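Local coordinates for protein ParA (Salmonella enterica subsp. enterica serovar Newport str. SL317, PDB 3EZF) that probably serves as the P-loop ATPase of a plasmid partition system and, with ADP bound, regulates transcription, at residues Leu150-Asp155 and Asp204-Ser209; Ile114-Leu119 and Phe252-Pro257. All blocks are in the same frame, centred on the assembly; numbering follows the deposited sequence.

In the fold
Interactions 1 and 2 are neighbouring strand pairings in one parallel sheet, with centres about 11 Å apart, and they illustrate how a nucleotide-binding fold builds its sites at strand ends. Strands 149-153 and 250-254 adjoin, joined by probable hydrogen bonds from Phe252 N to Leu150 O and from Leu154 N to Asp254 O, each 2.7 Å. Along the chain, both segments of interaction 1 fall between 114-119 and 252-257. Asp153 and Asp254 lie toward the C-terminal ends of their strands, with Asp155 in the loop just after, where P-loop ATPases generally bind nucleotide. The bound sulfate, probably from the crystallisation liquor, lies elsewhere, about 5 Å from the side chain of Asp204.

Interaction 1 of 2, residues Leu150-Asp155 and Asp204-Ser209; sequences LVIDLD and DVIPAS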
# COMPACT_ATOMS: atom_id res chain seq x y z
N LEU A 150 2.98 2.53 22.73
CA LEU A 150 1.92 1.72 22.15
C LEU A 150 1.69 2.09 20.69
O LEU A 150 1.61 3.28 20.33
CB LEU A 150 0.61 1.92 22.91
CG LEU A 150 -0.53 1.00 22.46
CD1 LEU A 150 -0.24 -0.42 22.93
CD2 LEU A 150 -1.86 1.48 23.04
N VAL A 151 1.57 1.07 19.84
CA VAL A 151 1.35 1.33 18.42
C VAL A 151 0.04 0.73 17.98
O VAL A 151 -0.02 -0.44 17.61
CB VAL A 151 2.47 0.75 17.53
CG1 VAL A 151 2.13 1.01 16.07
CG2 VAL A 151 3.81 1.39 17.86
N ILE A 152 -1.02 1.52 18.01
CA ILE A 152 -2.34 1.07 17.59
C ILE A 152 -2.41 1.10 16.07
O ILE A 152 -2.38 2.16 15.45
CB ILE A 152 -3.45 1.97 18.18
CG1 ILE A 152 -3.52 1.79 19.69
CG2 ILE A 152 -4.77 1.67 17.49
CD1 ILE A 152 -4.03 2.99 20.44
N ASP A 153 -2.53 -0.08 15.49
CA ASP A 153 -2.59 -0.25 14.04
C ASP A 153 -4.03 -0.15 13.52
O ASP A 153 -4.82 -1.07 13.74
CB ASP A 153 -2.02 -1.62 13.67
CG ASP A 153 -1.76 -1.77 12.19
OD1 ASP A 153 -1.92 -0.78 11.44
OD2 ASP A 153 -1.39 -2.89 11.79
N LEU A 154 -4.35 0.96 12.86
CA LEU A 154 -5.68 1.16 12.30
C LEU A 154 -5.61 1.14 10.77
O LEU A 154 -6.54 1.56 10.07
CB LEU A 154 -6.26 2.49 12.78
CG LEU A 154 -7.42 2.46 13.77
CD1 LEU A 154 -8.40 1.38 13.38
CD2 LEU A 154 -6.88 2.15 15.14
N ASP A 155 -4.48 0.67 10.26
CA ASP A 155 -4.27 0.55 8.83
C ASP A 155 -4.80 -0.81 8.38
O ASP A 155 -4.40 -1.85 8.92
CB ASP A 155 -2.78 0.64 8.51
CG ASP A 155 -2.48 0.41 7.06
OD1 ASP A 155 -1.29 0.45 6.68
OD2 ASP A 155 -3.45 0.18 6.29
N ASP A 204 4.46 -2.05 22.80
CA ASP A 204 3.32 -2.95 22.54
C ASP A 204 2.54 -2.53 21.30
O ASP A 204 2.59 -1.38 20.90
CB ASP A 204 2.37 -2.95 23.73
CG ASP A 204 3.00 -3.53 24.98
OD1 ASP A 204 3.05 -4.77 25.10
OD2 ASP A 204 3.45 -2.76 25.85
N VAL A 205 1.79 -3.46 20.72
CA VAL A 205 1.03 -3.15 19.50
C VAL A 205 -0.39 -3.72 19.51
O VAL A 205 -0.59 -4.83 19.98
CB VAL A 205 1.73 -3.71 18.23
CG1 VAL A 205 0.98 -3.26 16.99
CG2 VAL A 205 3.18 -3.23 18.17
N ILE A 206 -1.35 -2.93 19.02
CA ILE A 206 -2.74 -3.39 18.89
C ILE A 206 -2.86 -3.65 17.40
O ILE A 206 -2.93 -2.72 16.61
CB ILE A 206 -3.80 -2.33 19.27
CG1 ILE A 206 -3.89 -2.19 20.79
CG2 ILE A 206 -5.15 -2.75 18.77
CD1 ILE A 206 -5.03 -1.25 21.26
N PRO A 207 -2.88 -4.93 17.01
CA PRO A 207 -2.97 -5.38 15.61
C PRO A 207 -4.15 -4.93 14.74
O PRO A 207 -5.19 -4.47 15.24
CB PRO A 207 -2.88 -6.91 15.75
CG PRO A 207 -3.60 -7.16 17.06
CD PRO A 207 -3.04 -6.07 17.94
N ALA A 208 -3.95 -5.05 13.43
CA ALA A 208 -4.94 -4.70 12.42
C ALA A 208 -5.20 -5.95 11.56
O ALA A 208 -4.53 -6.98 11.72
CB ALA A 208 -4.42 -3.56 11.55
N SER A 209 -6.15 -5.85 10.65
CA SER A 209 -6.48 -6.96 9.77
C SER A 209 -6.93 -6.44 8.42
O SER A 209 -7.19 -5.24 8.27
CB SER A 209 -7.60 -7.80 10.36
OG SER A 209 -8.01 -8.77 9.42
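Ile152 and Ile206 lie side by side on one face of the sheet, pointing the same way, with Ile152 CG1 3.7 Å from Ile206 CD1. Leu150 and Asp204 share that face; their side chains cross at a slant, bringing Leu150 CD1 3.7 Å from Asp204 CB. On the other face Val151 CB lies less closely against Val205 CG2, at 4.1 Å. Three backbone hydrogen bonds lace the strands: Val151 N to Asp204 O (2.9 Å), Ile206 N to Val151 O, and Asp153 N to Ile206 O.

The tight packing continues past Ile206. With CG of Asp153 trans to the backbone N (chi1 -167°), the Ala208 methyl lies over one face of the carboxylate, above OD2, and also meets Asp155 O. That OD2 has a hydrogen-bond partner in Thr161, whose hydroxyl also bonds Ala208 N, a bridge between the two segments. OD1 takes the N-H of Asp155 (3.2 Å) from the same side of the carboxylate plane, closing an Asx turn.

The ends are more open. Asp204 is engaged through its backbone and CB but partly exposed as a whole; Ser209 barely touches segment 150-155, turns away and caps Asp211 N ahead of helix 212-216. Two adjacent parallel strands joined through helices make a beta-alpha-beta crossover, and an Asp-X-Asp sequence at the strand end is consistent with the Walker A' motif of ParA-type ATPases.

Interaction 2 of 2, residues Ile114-Leu119 and Phe252-Pro257; sequences IFVVNL and FIDTGP
Ile114 and Phe252 have similar first torsions, -63° and -73°, which set Ile114 CG1 and Phe252 CG each trans to its own carbonyl carbon, and the two side chains run alongside each other on the same face of the sheet. This brings the Ile114 CD1 methyl over one face of the phenyl ring in a CH-pi contact, 4.0 Å from the ring centroid and displaced toward the rim, while Ile114 CG2 sits by ring atoms CE2 and CD2. Val116 approaches differently: its CG2 meets the ring at the edge, near the ring plane, by CD2. On the opposite face of the sheet, Phe115 CD1 packs against Ile253 CG2 at 4.2 Å.

Backbone hydrogen bonds run from Ile253 N to Ile114 O (2.9 Å) and from Val116 N to Ile253 O (3.1 Å). Farther on, 114-119 passes through an inverse gamma turn centred on Val117, and the segments draw apart. Asp254 accepts hydrogen bonds from Thr129 OG1 at OD1 and Ser160 OG at OD2; its place toward the end of a hydrophobic strand is consistent with the family's Walker B aspartate.

Strand 272-277 continues the sheet beyond 112-116; helix 261-267 covers Phe115 and Thr255, helix 281-291 packs on Leu119, and Ile210 of the second subunit touches Leu119 and Pro257.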
# COMPACT_ATOMS: atom_id res chain seq x y z
N ILE A 114 0.29 10.31 19.19
CA ILE A 114 0.92 10.73 17.94
C ILE A 114 0.30 10.12 16.69
O ILE A 114 0.42 8.93 16.45
CB ILE A 114 2.40 10.37 18.00
CG1 ILE A 114 3.07 11.15 19.13
CG2 ILE A 114 3.05 10.64 16.66
CD1 ILE A 114 3.97 10.32 20.02
N PHE A 115 -0.36 10.94 15.89
CA PHE A 115 -0.98 10.46 14.66
C PHE A 115 0.07 10.48 13.57
O PHE A 115 0.46 11.56 13.12
CB PHE A 115 -2.14 11.37 14.26
CG PHE A 115 -2.86 10.91 13.03
CD1 PHE A 115 -4.00 10.12 13.12
CD2 PHE A 115 -2.35 11.22 11.78
CE1 PHE A 115 -4.62 9.63 11.97
CE2 PHE A 115 -2.95 10.74 10.62
CZ PHE A 115 -4.09 9.94 10.71
N VAL A 116 0.52 9.31 13.13
CA VAL A 116 1.54 9.22 12.08
C VAL A 116 0.93 9.25 10.68
O VAL A 116 0.14 8.38 10.33
CB VAL A 116 2.35 7.92 12.21
CG1 VAL A 116 3.58 7.98 11.31
CG2 VAL A 116 2.76 7.72 13.65
N VAL A 117 1.32 10.26 9.89
CA VAL A 117 0.83 10.46 8.52
C VAL A 117 1.54 9.60 7.49
O VAL A 117 2.48 10.04 6.85
CB VAL A 117 0.97 11.93 8.10
CG1 VAL A 117 0.65 12.11 6.62
CG2 VAL A 117 0.05 12.79 8.94
N ASN A 118 1.09 8.36 7.33
CA ASN A 118 1.71 7.46 6.39
C ASN A 118 0.93 7.40 5.09
O ASN A 118 -0.18 6.85 5.04
CB ASN A 118 1.80 6.06 6.98
CG ASN A 118 2.95 5.27 6.39
OD1 ASN A 118 4.12 5.63 6.59
ND2 ASN A 118 2.64 4.19 5.67
N LEU A 119 1.53 7.96 4.04
CA LEU A 119 0.92 8.00 2.72
C LEU A 119 1.47 6.85 1.86
O LEU A 119 0.76 6.31 1.01
CB LEU A 119 1.23 9.35 2.07
CG LEU A 119 0.24 9.84 1.00
CD1 LEU A 119 0.55 11.30 0.66
CD2 LEU A 119 0.32 8.95 -0.25
N PHE A 252 1.15 5.73 19.38
CA PHE A 252 1.14 6.08 17.96
C PHE A 252 -0.06 5.51 17.25
O PHE A 252 -0.59 4.48 17.66
CB PHE A 252 2.40 5.57 17.25
CG PHE A 252 3.64 6.34 17.59
CD1 PHE A 252 4.40 6.01 18.70
CD2 PHE A 252 4.03 7.41 16.80
CE1 PHE A 252 5.53 6.74 19.03
CE2 PHE A 252 5.17 8.15 17.12
CZ PHE A 252 5.92 7.81 18.24
N ILE A 253 -0.49 6.17 16.19
CA ILE A 253 -1.62 5.69 15.41
C ILE A 253 -1.29 5.60 13.93
O ILE A 253 -0.84 6.57 13.33
CB ILE A 253 -2.82 6.60 15.62
CG1 ILE A 253 -3.28 6.47 17.06
CG2 ILE A 253 -3.97 6.20 14.69
CD1 ILE A 253 -4.20 7.54 17.49
N ASP A 254 -1.54 4.41 13.37
CA ASP A 254 -1.27 4.08 11.97
C ASP A 254 -2.52 3.86 11.12
O ASP A 254 -3.36 3.04 11.48
CB ASP A 254 -0.46 2.79 11.92
CG ASP A 254 0.95 3.02 11.48
OD1 ASP A 254 1.50 4.11 11.75
OD2 ASP A 254 1.51 2.10 10.87
N THR A 255 -2.63 4.58 10.00
CA THR A 255 -3.77 4.42 9.09
C THR A 255 -3.43 4.74 7.65
O THR A 255 -2.56 5.56 7.39
CB THR A 255 -4.94 5.34 9.41
OG1 THR A 255 -5.12 5.43 10.82
CG2 THR A 255 -6.21 4.77 8.78
N GLY A 256 -4.14 4.09 6.72
CA GLY A 256 -3.93 4.34 5.31
C GLY A 256 -4.58 5.68 4.98
O GLY A 256 -5.13 6.32 5.88
N PRO A 257 -4.56 6.13 3.72
CA PRO A 257 -5.16 7.41 3.29
C PRO A 257 -6.69 7.41 3.25
O PRO A 257 -7.36 7.65 4.26
CB PRO A 257 -4.57 7.61 1.90
CG PRO A 257 -3.34 6.74 1.88
CD PRO A 257 -3.78 5.53 2.62